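PDB 5G4I: phospholyase from Arthrobacter aurescens, which uses pyridoxal-5'-phosphate to eliminate phosphate from phosphoethanolamine, although it belongs to the class-III transaminase family. Local coordinates for residues S121-L126 with G290-T295; L128-Q133 with P274-M279; E98-L103 with E112-T117; S255-T260 with G280-N285. One frame throughout, in Å; residues are numbered along the deposited sequence.

Interaction 1: residues S121-L126 with G290-T295. With PLP (pyridoxal-5'-phosphate), chain C.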
loop_
_atom_site.group_PDB
_atom_site.type_symbol
_atom_site.label_atom_id
_atom_site.label_comp_id
_atom_site.label_asym_id
_atom_site.label_seq_id
_atom_site.Cartn_x
_atom_site.Cartn_y
_atom_site.Cartn_z
ATOM N N SER A 121 -0.173 0.361 6.691
ATOM C CA SER A 121 1.312 0.715 6.616
ATOM C C SER A 121 1.494 1.944 5.751
ATOM O O SER A 121 2.341 2.822 6.071
ATOM C CB SER A 121 2.210 -0.506 6.137
ATOM O OG SER A 121 2.207 -1.536 7.106
ATOM N N GLU A 122 0.840 2.010 4.596
ATOM C CA GLU A 122 0.991 3.226 3.719
ATOM C C GLU A 122 0.560 4.445 4.497
ATOM O O GLU A 122 1.196 5.548 4.346
ATOM C CB GLU A 122 0.257 3.109 2.380
ATOM C CG GLU A 122 0.855 2.207 1.334
ATOM C CD GLU A 122 0.300 2.497 -0.081
ATOM O OE1 GLU A 122 -0.962 2.720 -0.270
ATOM O OE2 GLU A 122 1.135 2.519 -1.081
ATOM N N ALA A 123 -0.506 4.333 5.287
ATOM C CA ALA A 123 -1.006 5.519 6.045
ATOM C C ALA A 123 0.038 5.958 7.097
ATOM O O ALA A 123 0.364 7.174 7.235
ATOM C CB ALA A 123 -2.369 5.253 6.654
ATOM N N ASN A 124 0.531 5.044 7.917
ATOM C CA ASN A 124 1.498 5.421 8.962
ATOM C C ASN A 124 2.822 5.874 8.330
ATOM O O ASN A 124 3.443 6.838 8.871
ATOM C CB ASN A 124 1.746 4.273 9.966
ATOM C CG ASN A 124 0.659 4.122 11.002
ATOM O OD1 ASN A 124 0.113 5.136 11.468
ATOM N ND2 ASN A 124 0.419 2.915 11.459
ATOM N N GLU A 125 3.303 5.292 7.235
ATOM C CA GLU A 125 4.484 5.804 6.525
ATOM C C GLU A 125 4.271 7.234 6.149
ATOM O O GLU A 125 5.189 8.087 6.370
ATOM C CB GLU A 125 4.720 4.945 5.248
ATOM C CG GLU A 125 5.905 5.390 4.426
ATOM C CD GLU A 125 7.251 5.051 4.968
ATOM O OE1 GLU A 125 7.374 4.344 5.980
ATOM O OE2 GLU A 125 8.274 5.515 4.350
ATOM N N LEU A 126 3.131 7.574 5.542
ATOM C CA LEU A 126 2.850 8.978 5.120
ATOM C C LEU A 126 2.739 9.896 6.315
ATOM O O LEU A 126 3.287 11.043 6.256
ATOM C CB LEU A 126 1.594 9.015 4.231
ATOM C CG LEU A 126 1.125 10.387 3.785
ATOM C CD1 LEU A 126 2.158 11.093 2.952
ATOM C CD2 LEU A 126 -0.202 10.233 2.976
ATOM N N GLY A 290 -6.593 2.568 3.128
ATOM C CA GLY A 290 -6.175 3.242 4.334
ATOM C C GLY A 290 -6.361 4.752 4.167
ATOM O O GLY A 290 -6.798 5.233 3.141
ATOM N N ALA A 291 -6.065 5.475 5.243
ATOM C CA ALA A 291 -6.131 6.976 5.190
ATOM C C ALA A 291 -5.302 7.624 6.270
ATOM O O ALA A 291 -5.085 7.076 7.349
ATOM C CB ALA A 291 -7.606 7.475 5.313
ATOM N N VAL A 292 -4.923 8.909 5.978
ATOM C CA VAL A 292 -4.394 9.860 6.975
ATOM C C VAL A 292 -5.413 11.058 6.980
ATOM O O VAL A 292 -5.644 11.716 5.944
ATOM C CB VAL A 292 -3.021 10.386 6.557
ATOM C CG1 VAL A 292 -2.555 11.420 7.610
ATOM C CG2 VAL A 292 -2.020 9.297 6.354
ATOM N N VAL A 293 -6.059 11.305 8.117
ATOM C CA VAL A 293 -6.934 12.498 8.343
ATOM C C VAL A 293 -6.120 13.555 9.125
ATOM O O VAL A 293 -5.379 13.213 10.079
ATOM C CB VAL A 293 -8.272 12.081 9.024
ATOM C CG1 VAL A 293 -9.024 13.321 9.576
ATOM C CG2 VAL A 293 -9.116 11.233 8.089
ATOM N N THR A 294 -6.163 14.815 8.658
ATOM C CA THR A 294 -5.290 15.859 9.213
ATOM C C THR A 294 -5.959 17.235 9.087
ATOM O O THR A 294 -7.165 17.340 8.740
ATOM C CB THR A 294 -3.867 15.746 8.660
ATOM O OG1 THR A 294 -2.934 16.546 9.468
ATOM C CG2 THR A 294 -3.769 16.173 7.202
ATOM N N THR A 295 -5.183 18.279 9.449
ATOM C CA THR A 295 -5.662 19.642 9.413
ATOM C C THR A 295 -5.429 20.258 8.022
ATOM O O THR A 295 -4.615 19.842 7.197
ATOM C CB THR A 295 -4.916 20.478 10.477
ATOM O OG1 THR A 295 -3.535 20.641 10.081
ATOM C CG2 THR A 295 -5.003 19.910 11.814
HETATM N N1 PLP C . -1.065 -0.364 12.865
HETATM C C2 PLP C . -1.870 -1.164 13.604
HETATM C C2A PLP C . -2.285 -0.740 14.988
HETATM C C3 PLP C . -2.345 -2.458 13.053
HETATM O O3 PLP C . -3.155 -3.279 13.776
HETATM C C4 PLP C . -1.904 -2.822 11.688
HETATM C C4A PLP C . -2.324 -4.091 11.053
HETATM C C5 PLP C . -1.023 -1.858 10.985
HETATM C C6 PLP C . -0.654 -0.677 11.623
HETATM C C5A PLP C . -0.529 -2.156 9.587
HETATM O O4P PLP C . -1.637 -2.473 8.748
HETATM P P PLP C . -1.398 -3.098 7.283
HETATM O O1P PLP C . -1.086 -4.550 7.553
HETATM O O2P PLP C . -2.709 -2.864 6.570
HETATM O O3P PLP C . -0.239 -2.303 6.733
#

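Interaction 2: residues L128-Q133 with P274-M279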
loop_
_atom_site.group_PDB
_atom_site.type_symbol
_atom_site.label_atom_id
_atom_site.label_comp_id
_atom_site.label_asym_id
_atom_site.label_seq_id
_atom_site.Cartn_x
_atom_site.Cartn_y
_atom_site.Cartn_z
ATOM N N LEU A 128 4.226 9.699 9.244
ATOM C CA LEU A 128 5.594 9.985 9.790
ATOM C C LEU A 128 6.301 10.975 8.862
ATOM O O LEU A 128 7.097 11.834 9.309
ATOM C CB LEU A 128 6.406 8.676 9.978
ATOM C CG LEU A 128 5.974 7.733 11.094
ATOM C CD1 LEU A 128 6.869 6.541 11.020
ATOM C CD2 LEU A 128 6.143 8.418 12.441
ATOM N N ARG A 129 6.117 10.816 7.534
ATOM C CA ARG A 129 6.739 11.699 6.529
ATOM C C ARG A 129 6.242 13.124 6.625
ATOM O O ARG A 129 7.066 14.135 6.628
ATOM C CB ARG A 129 6.591 11.044 5.133
ATOM C CG ARG A 129 7.371 11.816 3.998
ATOM C CD ARG A 129 7.237 11.097 2.636
ATOM N NE ARG A 129 7.885 11.947 1.598
ATOM C CZ ARG A 129 7.501 12.066 0.328
ATOM N NH1 ARG A 129 6.589 11.268 -0.193
ATOM N NH2 ARG A 129 8.098 12.945 -0.477
ATOM N N ILE A 130 4.947 13.330 6.684
ATOM C CA ILE A 130 4.334 14.706 6.921
ATOM C C ILE A 130 4.926 15.260 8.170
ATOM O O ILE A 130 5.362 16.471 8.154
ATOM C CB ILE A 130 2.796 14.561 7.016
ATOM C CG1 ILE A 130 2.154 14.209 5.659
ATOM C CG2 ILE A 130 2.187 15.895 7.535
ATOM C CD1 ILE A 130 0.696 13.655 5.781
ATOM N N ALA A 131 4.943 14.531 9.258
ATOM C CA ALA A 131 5.427 15.052 10.527
ATOM C C ALA A 131 6.902 15.446 10.453
ATOM O O ALA A 131 7.310 16.548 10.989
ATOM C CB ALA A 131 5.171 14.086 11.676
ATOM N N ARG A 132 7.762 14.574 9.922
ATOM C CA ARG A 132 9.273 14.873 9.868
ATOM C C ARG A 132 9.465 16.163 9.070
ATOM O O ARG A 132 10.279 17.082 9.505
ATOM C CB ARG A 132 9.976 13.677 9.123
ATOM C CG ARG A 132 11.401 13.486 9.347
ATOM C CD ARG A 132 11.904 12.288 8.569
ATOM N NE ARG A 132 11.206 11.042 8.860
ATOM C CZ ARG A 132 10.413 10.349 8.018
ATOM N NH1 ARG A 132 10.194 10.726 6.815
ATOM N NH2 ARG A 132 9.875 9.219 8.499
ATOM N N GLN A 133 8.796 16.370 7.950
ATOM C CA GLN A 133 8.987 17.600 7.144
ATOM C C GLN A 133 8.427 18.836 7.840
ATOM O O GLN A 133 9.051 19.954 7.800
ATOM C CB GLN A 133 8.301 17.507 5.776
ATOM C CG GLN A 133 8.822 16.394 4.838
ATOM C CD GLN A 133 8.315 16.492 3.410
ATOM O OE1 GLN A 133 7.644 17.502 3.036
ATOM N NE2 GLN A 133 8.580 15.478 2.581
ATOM N N PRO A 274 -5.621 14.738 18.287
ATOM C CA PRO A 274 -4.416 14.599 17.465
ATOM C C PRO A 274 -4.387 15.473 16.223
ATOM O O PRO A 274 -5.450 15.795 15.642
ATOM C CB PRO A 274 -4.432 13.102 17.060
ATOM C CG PRO A 274 -5.488 12.508 17.786
ATOM C CD PRO A 274 -6.481 13.552 18.223
ATOM N N GLU A 275 -3.177 15.805 15.736
ATOM C CA GLU A 275 -2.971 16.476 14.486
ATOM C C GLU A 275 -3.138 15.544 13.248
ATOM O O GLU A 275 -3.429 16.006 12.144
ATOM C CB GLU A 275 -1.647 17.203 14.352
ATOM C CG GLU A 275 -1.462 18.332 15.361
ATOM C CD GLU A 275 -0.820 17.912 16.674
ATOM O OE1 GLU A 275 -0.836 16.734 17.125
ATOM O OE2 GLU A 275 -0.265 18.849 17.399
ATOM N N LEU A 276 -2.860 14.242 13.501
ATOM C CA LEU A 276 -2.848 13.231 12.426
ATOM C C LEU A 276 -3.507 11.965 12.993
ATOM O O LEU A 276 -3.253 11.560 14.145
ATOM C CB LEU A 276 -1.353 12.834 12.099
ATOM C CG LEU A 276 -0.546 13.961 11.340
ATOM C CD1 LEU A 276 0.978 13.869 11.649
ATOM C CD2 LEU A 276 -0.831 13.913 9.864
ATOM N N VAL A 277 -4.377 11.383 12.136
ATOM C CA VAL A 277 -5.135 10.119 12.480
ATOM C C VAL A 277 -4.977 9.145 11.311
ATOM O O VAL A 277 -5.242 9.518 10.174
ATOM C CB VAL A 277 -6.645 10.389 12.786
ATOM C CG1 VAL A 277 -7.325 9.097 13.149
ATOM C CG2 VAL A 277 -6.795 11.404 13.887
ATOM N N THR A 278 -4.473 7.947 11.614
ATOM C CA THR A 278 -4.277 6.920 10.532
ATOM C C THR A 278 -5.289 5.781 10.734
ATOM O O THR A 278 -5.748 5.481 11.824
ATOM C CB THR A 278 -2.817 6.402 10.546
ATOM O OG1 THR A 278 -2.557 5.835 11.822
ATOM C CG2 THR A 278 -1.814 7.528 10.268
ATOM N N MET A 279 -5.605 5.095 9.632
ATOM C CA MET A 279 -6.641 4.042 9.650
ATOM C C MET A 279 -6.350 3.060 8.496
ATOM O O MET A 279 -5.597 3.315 7.541
ATOM C CB MET A 279 -8.016 4.662 9.616
ATOM C CG MET A 279 -8.252 5.391 8.406
ATOM S SD MET A 279 -9.749 6.537 8.495
ATOM C CE MET A 279 -9.472 7.511 9.562
#

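Interaction 3: residues E98-L103 with E112-T117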
loop_
_atom_site.group_PDB
_atom_site.type_symbol
_atom_site.label_atom_id
_atom_site.label_comp_id
_atom_site.label_asym_id
_atom_site.label_seq_id
_atom_site.Cartn_x
_atom_site.Cartn_y
_atom_site.Cartn_z
ATOM N N GLU A 98 -17.625 12.134 -2.541
ATOM C CA GLU A 98 -18.700 11.662 -1.704
ATOM C C GLU A 98 -18.150 10.876 -0.479
ATOM O O GLU A 98 -18.563 11.063 0.674
ATOM C CB GLU A 98 -19.666 10.752 -2.445
ATOM C CG GLU A 98 -20.454 11.465 -3.517
ATOM C CD GLU A 98 -21.028 10.514 -4.601
ATOM O OE1 GLU A 98 -21.004 9.224 -4.452
ATOM O OE2 GLU A 98 -21.523 11.128 -5.621
ATOM N N TYR A 99 -17.200 9.976 -0.750
ATOM C CA TYR A 99 -16.593 9.225 0.365
ATOM C C TYR A 99 -15.783 10.137 1.324
ATOM O O TYR A 99 -15.949 9.956 2.540
ATOM C CB TYR A 99 -15.679 8.071 -0.168
ATOM C CG TYR A 99 -15.096 7.221 0.933
ATOM C CD1 TYR A 99 -15.847 6.743 2.011
ATOM C CD2 TYR A 99 -13.764 6.916 0.919
ATOM C CE1 TYR A 99 -15.288 6.013 3.066
ATOM C CE2 TYR A 99 -13.187 6.067 1.914
ATOM C CZ TYR A 99 -13.970 5.648 2.984
ATOM O OH TYR A 99 -13.421 4.871 4.030
ATOM N N ALA A 100 -14.972 11.055 0.800
ATOM C CA ALA A 100 -14.229 11.963 1.640
ATOM C C ALA A 100 -15.173 12.795 2.526
ATOM O O ALA A 100 -14.920 12.976 3.712
ATOM C CB ALA A 100 -13.337 12.902 0.792
ATOM N N GLU A 101 -16.267 13.319 1.958
ATOM C CA GLU A 101 -17.266 14.026 2.747
ATOM C C GLU A 101 -17.874 13.144 3.874
ATOM O O GLU A 101 -18.009 13.599 5.069
ATOM C CB GLU A 101 -18.370 14.637 1.842
ATOM C CG GLU A 101 -17.821 15.795 1.003
ATOM C CD GLU A 101 -18.820 16.263 -0.054
ATOM O OE1 GLU A 101 -19.666 15.478 -0.552
ATOM O OE2 GLU A 101 -18.602 17.374 -0.585
ATOM N N ALA A 102 -18.201 11.906 3.568
ATOM C CA ALA A 102 -18.799 11.003 4.538
ATOM C C ALA A 102 -17.800 10.655 5.669
ATOM O O ALA A 102 -18.169 10.661 6.886
ATOM C CB ALA A 102 -19.315 9.708 3.920
ATOM N N LEU A 103 -16.538 10.370 5.311
ATOM C CA LEU A 103 -15.557 10.043 6.332
ATOM C C LEU A 103 -15.216 11.269 7.212
ATOM O O LEU A 103 -15.134 11.140 8.461
ATOM C CB LEU A 103 -14.314 9.411 5.655
ATOM C CG LEU A 103 -13.167 9.032 6.600
ATOM C CD1 LEU A 103 -13.597 7.926 7.556
ATOM C CD2 LEU A 103 -12.022 8.516 5.666
ATOM N N GLU A 112 -10.109 18.065 9.189
ATOM C CA GLU A 112 -10.976 18.440 8.089
ATOM C C GLU A 112 -10.410 18.255 6.712
ATOM O O GLU A 112 -11.019 18.627 5.717
ATOM C CB GLU A 112 -11.485 19.870 8.248
ATOM C CG GLU A 112 -10.502 20.880 8.219
ATOM C CD GLU A 112 -11.151 22.269 8.534
ATOM O OE1 GLU A 112 -12.399 22.457 8.513
ATOM O OE2 GLU A 112 -10.372 23.165 8.801
ATOM N N ARG A 113 -9.267 17.506 6.566
ATOM C CA ARG A 113 -8.710 17.108 5.277
ATOM C C ARG A 113 -8.224 15.615 5.281
ATOM O O ARG A 113 -8.000 15.080 6.384
ATOM C CB ARG A 113 -7.505 18.009 4.892
ATOM C CG ARG A 113 -7.870 19.528 4.618
ATOM C CD ARG A 113 -8.817 19.767 3.461
ATOM N NE ARG A 113 -8.973 21.252 3.281
ATOM C CZ ARG A 113 -9.881 21.988 3.908
ATOM N NH1 ARG A 113 -10.701 21.489 4.780
ATOM N NH2 ARG A 113 -9.848 23.333 3.691
ATOM N N LEU A 114 -8.042 15.049 4.084
ATOM C CA LEU A 114 -7.773 13.622 3.982
ATOM C C LEU A 114 -6.726 13.370 2.884
ATOM O O LEU A 114 -6.786 13.965 1.775
ATOM C CB LEU A 114 -9.139 12.949 3.543
ATOM C CG LEU A 114 -9.279 11.557 3.012
ATOM C CD1 LEU A 114 -8.994 10.632 4.193
ATOM C CD2 LEU A 114 -10.639 11.128 2.541
ATOM N N PHE A 115 -5.805 12.400 3.149
ATOM C CA PHE A 115 -4.997 11.693 2.139
ATOM C C PHE A 115 -5.480 10.213 2.154
ATOM O O PHE A 115 -5.390 9.540 3.215
ATOM C CB PHE A 115 -3.514 11.679 2.492
ATOM C CG PHE A 115 -2.809 13.029 2.552
ATOM C CD1 PHE A 115 -2.756 13.748 3.711
ATOM C CD2 PHE A 115 -2.164 13.502 1.429
ATOM C CE1 PHE A 115 -2.043 14.995 3.739
ATOM C CE2 PHE A 115 -1.477 14.713 1.431
ATOM C CZ PHE A 115 -1.436 15.459 2.605
ATOM N N LEU A 116 -5.893 9.685 1.030
ATOM C CA LEU A 116 -6.241 8.261 0.983
ATOM C C LEU A 116 -4.969 7.423 0.600
ATOM O O LEU A 116 -4.055 7.909 -0.097
ATOM C CB LEU A 116 -7.367 8.051 -0.051
ATOM C CG LEU A 116 -8.739 8.461 0.468
ATOM C CD1 LEU A 116 -9.759 8.709 -0.653
ATOM C CD2 LEU A 116 -9.335 7.431 1.429
ATOM N N THR A 117 -4.976 6.140 1.049
ATOM C CA THR A 117 -3.906 5.194 0.761
ATOM C C THR A 117 -4.566 3.825 0.501
ATOM O O THR A 117 -5.808 3.717 0.471
ATOM C CB THR A 117 -2.859 5.077 1.913
ATOM O OG1 THR A 117 -3.477 4.366 3.011
ATOM C CG2 THR A 117 -2.270 6.432 2.322
#

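Interaction 4: residues S255-T260 with G280-N285. With PLP (pyridoxal-5'-phosphate), chain C.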
loop_
_atom_site.group_PDB
_atom_site.type_symbol
_atom_site.label_atom_id
_atom_site.label_comp_id
_atom_site.label_asym_id
_atom_site.label_seq_id
_atom_site.Cartn_x
_atom_site.Cartn_y
_atom_site.Cartn_z
ATOM N N SER A 255 -8.571 0.503 16.813
ATOM C CA SER A 255 -9.563 1.075 17.648
ATOM C C SER A 255 -10.631 1.873 16.913
ATOM O O SER A 255 -11.560 2.364 17.576
ATOM C CB SER A 255 -8.925 1.977 18.716
ATOM O OG SER A 255 -8.153 3.030 18.147
ATOM N N GLY A 256 -10.494 2.072 15.608
ATOM C CA GLY A 256 -11.417 2.967 14.857
ATOM C C GLY A 256 -12.710 2.355 14.408
ATOM O O GLY A 256 -13.053 1.176 14.684
ATOM N N PHE A 257 -13.482 3.147 13.675
ATOM C CA PHE A 257 -14.762 2.699 13.055
ATOM C C PHE A 257 -15.737 2.172 14.115
ATOM O O PHE A 257 -16.579 1.271 13.874
ATOM C CB PHE A 257 -14.581 1.794 11.861
ATOM C CG PHE A 257 -13.928 2.506 10.676
ATOM C CD1 PHE A 257 -12.501 2.701 10.592
ATOM C CD2 PHE A 257 -14.720 3.083 9.680
ATOM C CE1 PHE A 257 -11.967 3.475 9.560
ATOM C CE2 PHE A 257 -14.166 3.852 8.656
ATOM C CZ PHE A 257 -12.786 4.045 8.623
ATOM N N GLY A 258 -15.715 2.745 15.317
ATOM C CA GLY A 258 -16.704 2.398 16.372
ATOM C C GLY A 258 -16.500 1.124 17.106
ATOM O O GLY A 258 -17.294 0.728 18.020
ATOM N N ARG A 259 -15.311 0.535 16.949
ATOM C CA ARG A 259 -14.896 -0.685 17.718
ATOM C C ARG A 259 -15.049 -0.553 19.233
ATOM O O ARG A 259 -15.419 -1.518 19.913
ATOM C CB ARG A 259 -13.471 -1.040 17.345
ATOM C CG ARG A 259 -12.746 -2.154 18.165
ATOM C CD ARG A 259 -13.376 -3.499 17.971
ATOM N NE ARG A 259 -13.457 -3.928 16.586
ATOM C CZ ARG A 259 -14.010 -5.120 16.263
ATOM N NH1 ARG A 259 -14.566 -5.858 17.221
ATOM N NH2 ARG A 259 -14.181 -5.471 14.988
ATOM N N THR A 260 -14.702 0.609 19.771
ATOM C CA THR A 260 -14.758 0.834 21.231
ATOM C C THR A 260 -16.179 1.131 21.742
ATOM O O THR A 260 -16.340 1.151 22.991
ATOM C CB THR A 260 -13.870 2.043 21.706
ATOM O OG1 THR A 260 -14.377 3.253 21.204
ATOM C CG2 THR A 260 -12.378 1.880 21.310
ATOM N N GLY A 280 -7.029 1.902 8.589
ATOM C CA GLY A 280 -6.880 0.807 7.603
ATOM C C GLY A 280 -7.874 -0.287 8.019
ATOM O O GLY A 280 -9.063 -0.031 8.265
ATOM N N LYS A 281 -7.365 -1.523 8.177
ATOM C CA LYS A 281 -8.104 -2.800 8.407
ATOM C C LYS A 281 -9.613 -2.757 8.054
ATOM O O LYS A 281 -9.996 -3.176 6.930
ATOM C CB LYS A 281 -7.675 -3.428 9.720
ATOM C CG LYS A 281 -6.288 -4.106 9.666
ATOM C CD LYS A 281 -5.917 -4.862 10.980
ATOM C CE LYS A 281 -4.517 -5.619 10.967
ATOM N NZ LYS A 281 -3.543 -4.651 11.541
ATOM N N PRO A 282 -10.522 -2.472 9.043
ATOM C CA PRO A 282 -11.963 -2.504 8.693
ATOM C C PRO A 282 -12.483 -1.667 7.556
ATOM O O PRO A 282 -13.657 -1.869 7.123
ATOM C CB PRO A 282 -12.634 -1.971 10.021
ATOM C CG PRO A 282 -11.555 -1.066 10.565
ATOM C CD PRO A 282 -10.325 -1.872 10.370
ATOM N N MET A 283 -11.782 -0.583 7.188
ATOM C CA MET A 283 -12.477 0.497 6.473
ATOM C C MET A 283 -13.180 0.170 5.170
ATOM O O MET A 283 -14.193 0.796 4.794
ATOM C CB MET A 283 -11.671 1.770 6.366
ATOM C CG MET A 283 -10.753 1.897 5.375
ATOM S SD MET A 283 -9.618 3.403 5.571
ATOM C CE MET A 283 -10.405 4.741 5.015
ATOM N N GLY A 284 -12.707 -0.885 4.443
ATOM C CA GLY A 284 -13.333 -1.380 3.215
ATOM C C GLY A 284 -13.872 -2.823 3.264
ATOM O O GLY A 284 -14.086 -3.439 2.218
ATOM N N ASN A 285 -14.070 -3.332 4.481
ATOM C CA ASN A 285 -14.573 -4.716 4.700
ATOM C C ASN A 285 -13.631 -5.828 4.227
ATOM O O ASN A 285 -14.067 -6.977 4.099
ATOM C CB ASN A 285 -15.968 -4.965 4.151
ATOM C CG ASN A 285 -16.776 -5.944 5.046
ATOM O OD1 ASN A 285 -16.810 -5.752 6.268
ATOM N ND2 ASN A 285 -17.462 -6.925 4.454
HETATM N N1 PLP C . -1.065 -0.364 12.865
HETATM C C2 PLP C . -1.870 -1.164 13.604
HETATM C C2A PLP C . -2.285 -0.740 14.988
HETATM C C3 PLP C . -2.345 -2.458 13.053
HETATM O O3 PLP C . -3.155 -3.279 13.776
HETATM C C4 PLP C . -1.904 -2.822 11.688
HETATM C C4A PLP C . -2.324 -4.091 11.053
HETATM C C5 PLP C . -1.023 -1.858 10.985
HETATM C C6 PLP C . -0.654 -0.677 11.623
HETATM C C5A PLP C . -0.529 -2.156 9.587
HETATM O O4P PLP C . -1.637 -2.473 8.748
HETATM P P PLP C . -1.398 -3.098 7.283
HETATM O O1P PLP C . -1.086 -4.550 7.553
HETATM O O2P PLP C . -2.709 -2.864 6.570
HETATM O O3P PLP C . -0.239 -2.303 6.733
#

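Interaction 1: residues S121-L126 with G290-T295
Ala-123 and Leu-126, neighbours on one side of helix 120-135, pack against Val-292 and the backbone of strand 290-294. The apolar part is close. Ala-123 CB rests 3.3 Å from Ala-291 O, a methyl set on a strand carbonyl. Val-292 works through a single branch: CG1 is anti to the backbone N (chi1 178°), which turns CG2 to the helix, 3.3 Å from Ala-123 O. The same CG2 meets Leu-126 CD2 at 3.9 Å. With alanine on the helix and Gly-290 at the start of the strand, the two axes come within 6.9 Å, only 29° from parallel. Here the helix covers the mixed seven-stranded sheet of the large domain, as in other fold-type-I pyridoxal-phosphate enzymes. The polar part points to the cofactor instead. Near the helix N terminus, Ser-121 donates two hydrogen bonds to one phosphate oxygen, from N (2.7 Å) and OG (2.6 Å) to PLP O3P, OG being turned back beside the backbone N. Gly-120 N adds another donor to the cofactor, and the helix start is likely to stabilise the phosphate charge. Asn-124 ND2 sits 3.8 Å from PLP C6 and is hydrogen-bonded to His-148 O and Asp-251 OD2, while OD1 pairs with Thr-278 OG1. Glu-122 OE2 is hydrogen-bonded to Ser-119 of the second subunit.

Interaction 2: residues L128-Q133 with P274-M279
Leu-276, the first residue of strand 276-279, pushes its forked end against Ile-130 and Ala-131 on helix 120-135. Its two methyls share the work. CD1 touches Ala-131 CB at 4.2 Å, and CD2 meets Ile-130 CG2 at 4.3 Å. With CG beside the backbone N (chi1 -72°), the leucine reaches across to the helix while the backbones stay well apart: the nearest CA atoms, of Ala-131 and Leu-276, are 8.7 Å from each other. The three touching residues are buried, and Leu-276 supplies just over half of the 111 Å² covered. Around them the core is filled from several sides: Ile-249 and Val-292 of the flanking strands lie against Leu-276, and Phe-302 of helix 296-305 lies against Ile-130. The other side of the helix is quite different in character. Arg-129, Arg-132 and Gln-133 take no part in the apolar contact and reach toward the second subunit, where Arg-129 forms a salt bridge with Glu-165 and Arg-132 NH1 is hydrogen-bonded to Thr-152; Gln-133 OE1 stays with Asn-306 of its own chain. Arg-132 and Gln-133 are partly exposed. The Arg-132 chain folds back along the helix, and its guanidinium lies with one face over Leu-128 O, 3.8 Å from the plane. Thus one helix has an apolar side on the sheet and a polar side that reaches largely toward the dimer partner, which suits the alpha/beta/alpha large domain of dimeric fold-type-I enzymes.

Interaction 3: residues E98-L103 with E112-T117
Leu-103 and Leu-114 both hold CG anti to the backbone N (chi1 179° and 165°), and their ends meet between helix 94-104 and strand 113-117. There Leu-103 CD2 lies 4.0 Å from Leu-114 CD1, the two side chains crossing at about a right angle. The other branch of the same strand leucine fills the place over the small helix residue: Leu-114 CD2 is 3.7 Å from Ala-100 CB. Further along the strand, Leu-116 is turned beside its backbone N and brings CD2 to 4.1 Å from Tyr-99 CE2, approaching the ring at a slant. The helix and strand axes cross at 124°, 9.2 Å apart. Leu-114 and Leu-116, alternate residues of the strand, face the helix. At the start of the strand Glu-112 and Arg-113 both face Thr-294 in a classic beta bulge, and Arg-113 NH1 donates a hydrogen bond to Glu-112 O (3.0 Å) from above the carbonyl plane, with the oxygen in the plane of the guanidinium. Strand 113-117 is the outermost of its sheet within the chain; backbone hydrogen bonds run from Leu-114 to the second subunit, whose Arg-22 also forms a salt bridge with Glu-101. Between helix and strand themselves only carbon atoms meet, which implies that shape and the exclusion of water, rather than directional bonds, hold the two together.

Interaction 4: residues S255-T260 with G280-N285
A type I' turn from Gly-256 to Arg-259 carries Phe-257 at its second position with positive phi (58°), aiming the ring at Pro-282 and Met-283 in the loop just past Lys-281. Met-283 approaches over the ring: its CA lies 4.3 Å from the Phe-257 centroid, 15° off the normal, a CH-pi contact. Beside it Met-283 CB comes to 3.4 Å from Phe-257 CZ, a tight fit. Pro-282 CG meets Phe-257 CD1 obliquely at 3.9 Å. A serine in place of Phe-257 would probably open a gap between turn and loop and leave Pro-282 CG and the CA and CB of Met-283 without the ring. Next to this wedge stands the cofactor lysine. Lys-281 NZ is bonded covalently to PLP C4A (1.4 Å), consistent with the internal aldimine of this family, and makes a weak hydrogen bond to PLP O3 at 2.7 Å. Trp-265 meets the Phe-257 ring edge-to-face. Both segments are loops around strand 276-279, and the Phe-257 ring fits between the 280-285 loop, Leu-103 of helix 94-104 and Leu-326 of helix 316-331.

From the N terminus, interaction 3 closes first: after helix 94-104 a short loop brings strand 113-117 back against it. The next helix, 120-135, opens interaction 1 with its first turns and interaction 2 just beyond, and the chain then travels far before meeting them again. Segment 255-260 opens interaction 4; strand 276-279 closes interaction 2, residues 280-285 close interaction 4, and strand 290-294 closes interaction 1. Interactions 2 and 4 therefore cross, both nested inside interaction 1, with interaction 3 in series before them. Strands 113-117, 290-294 and 276-279 are successive neighbours in one sheet, and Met-283 touches Tyr-99 and Ala-291, tying the cofactor-lysine loop to interactions 3 and 1.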